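Local coordinates for protein flavin-dependent monooxygenase, oxygenase subunit HsaA (Rhodococcus sp., PDB 2RFQ) that catalyses the FMNH2- and O2-dependent ortho-hydroxylation of the phenolic secosteroid 3-HSA to the catechol 3,4-DHSA during bacterial cholesterol breakdown, at residues C79-W84 / R188-N193. Numbering follows the deposited sequence.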
loop_
_atom_site.group_PDB
_atom_site.type_symbol
_atom_site.label_atom_id
_atom_site.label_comp_id
_atom_site.label_asym_id
_atom_site.label_seq_id
_atom_site.Cartn_x
_atom_site.Cartn_y
_atom_site.Cartn_z
ATOM N N CYS A 79 0.137 4.122 28.355
ATOM C CA CYS A 79 1.596 4.080 28.368
ATOM C C CYS A 79 1.991 2.777 27.679
ATOM O O CYS A 79 1.643 1.685 28.172
ATOM C CB CYS A 79 2.115 4.126 29.796
ATOM S SG CYS A 79 3.936 3.861 29.877
ATOM N N GLY A 80 2.667 2.898 26.528
ATOM C CA GLY A 80 3.016 1.720 25.743
ATOM C C GLY A 80 3.881 0.742 26.517
ATOM O O GLY A 80 3.640 -0.477 26.501
ATOM N N SER A 81 4.924 1.258 27.165
ATOM C CA SER A 81 5.792 0.395 27.973
ATOM C C SER A 81 5.058 -0.286 29.128
ATOM O O SER A 81 5.254 -1.490 29.376
ATOM C CB SER A 81 7.022 1.153 28.505
ATOM O OG SER A 81 7.913 1.517 27.452
ATOM N N THR A 82 4.231 0.469 29.848
ATOM C CA THR A 82 3.485 -0.124 30.959
ATOM C C THR A 82 2.533 -1.200 30.436
ATOM O O THR A 82 2.429 -2.282 31.027
ATOM C CB THR A 82 2.732 0.950 31.760
ATOM O OG1 THR A 82 3.687 1.909 32.241
ATOM C CG2 THR A 82 2.064 0.324 32.988
ATOM N N GLY A 83 1.893 -0.928 29.299
ATOM C CA GLY A 83 0.979 -1.906 28.687
ATOM C C GLY A 83 1.698 -3.175 28.258
ATOM O O GLY A 83 1.200 -4.292 28.475
ATOM N N TRP A 84 2.881 -2.993 27.671
ATOM C CA TRP A 84 3.703 -4.122 27.237
ATOM C C TRP A 84 4.098 -5.002 28.413
ATOM O O TRP A 84 3.911 -6.232 28.378
ATOM C CB TRP A 84 4.950 -3.589 26.555
ATOM C CG TRP A 84 5.871 -4.621 25.944
ATOM C CD1 TRP A 84 6.994 -5.152 26.512
ATOM C CD2 TRP A 84 5.755 -5.226 24.633
ATOM N NE1 TRP A 84 7.599 -6.033 25.627
ATOM C CE2 TRP A 84 6.856 -6.087 24.472
ATOM C CE3 TRP A 84 4.828 -5.098 23.576
ATOM C CZ2 TRP A 84 7.049 -6.846 23.296
ATOM C CZ3 TRP A 84 5.009 -5.837 22.414
ATOM C CH2 TRP A 84 6.115 -6.700 22.283
ATOM N N ARG A 188 11.379 1.899 25.660
ATOM C CA ARG A 188 12.490 2.175 26.592
ATOM C C ARG A 188 12.077 1.892 28.043
ATOM O O ARG A 188 12.849 1.326 28.835
ATOM C CB ARG A 188 12.944 3.626 26.450
ATOM C CG ARG A 188 13.616 3.848 25.129
ATOM C CD ARG A 188 13.938 5.333 24.900
ATOM N NE ARG A 188 14.819 5.482 23.754
ATOM C CZ ARG A 188 15.025 6.624 23.101
ATOM N NH1 ARG A 188 14.364 7.740 23.447
ATOM N NH2 ARG A 188 15.896 6.646 22.092
ATOM N N GLY A 189 10.841 2.242 28.381
ATOM C CA GLY A 189 10.345 2.059 29.751
ATOM C C GLY A 189 10.204 0.616 30.209
ATOM O O GLY A 189 10.036 0.369 31.402
ATOM N N THR A 190 10.253 -0.347 29.271
ATOM C CA THR A 190 9.974 -1.727 29.649
ATOM C C THR A 190 11.082 -2.362 30.495
ATOM O O THR A 190 10.827 -3.359 31.168
ATOM C CB THR A 190 9.653 -2.634 28.423
ATOM O OG1 THR A 190 10.803 -2.700 27.566
ATOM C CG2 THR A 190 8.443 -2.056 27.660
ATOM N N GLY A 191 12.295 -1.790 30.466
ATOM C CA GLY A 191 13.388 -2.373 31.247
ATOM C C GLY A 191 13.558 -3.839 30.900
ATOM O O GLY A 191 13.641 -4.703 31.784
ATOM N N SER A 192 13.612 -4.117 29.609
ATOM C CA SER A 192 13.704 -5.489 29.113
ATOM C C SER A 192 15.139 -6.022 29.181
ATOM O O SER A 192 15.778 -6.274 28.153
ATOM C CB SER A 192 13.088 -5.592 27.696
ATOM O OG SER A 192 11.711 -5.230 27.773
ATOM N N ASN A 193 15.609 -6.193 30.420
ATOM C CA ASN A 193 17.004 -6.536 30.674
ATOM C C ASN A 193 17.271 -8.040 30.596
ATOM O O ASN A 193 16.381 -8.810 30.211
ATOM C CB ASN A 193 17.433 -5.891 31.992
ATOM C CG ASN A 193 17.627 -4.409 31.841
ATOM O OD1 ASN A 193 17.140 -3.598 32.660
ATOM N ND2 ASN A 193 18.308 -4.030 30.776
#
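S81 and T190 carry the non-polar part of this contact together with W84: the methyl CG2 of T190 reaches CB of S81 at 3.6 Å and also meets the indole of W84. On the ring it comes obliquely to the pyrrole side, with CG2 of T190 3.6 Å from CD1 of W84. One branched side chain thus covers two residues on the same side of the helix, three positions apart, and a threonine suits the place because its methyl and its hydroxyl serve different neighbours. With OG1 set between the backbone N and the carbonyl carbon (chi1 63°), CG2 is left to face the helix while OG1 bonds back to the carbonyl of L187.

The backbones draw close at the first turn of helix 80-96, where CA of S81 lies 5.0 Å from CA of T190. Small residues allow this. G189, with no side chain of its own, presents bare backbone to S81, whose OG stands 3.2 Å from N of G189.

In the acyl-CoA dehydrogenase-like fold of this family, the contact joins a helix of the N-terminal helical domain to the loop that enters strand 193-198 of the central β-domain. By similarity W84 belongs to the FMN site, as does S143, to which NE1 of W84 gives a weak hydrogen bond. Helix 233-266 also packs against the indole, through I241, P244, I245 and M248.

Other polar contacts lie within each segment. C79 is the N-cap: its SG accepts from N of T82 at 3.4 Å, with an N-H...S angle of 161°. Beyond T190, G191 takes up positive phi (54°), a conformation easy for glycine, and OG of S192 comes within 2.7 Å of OG1 of T190 while also hydrogen-bonding S143.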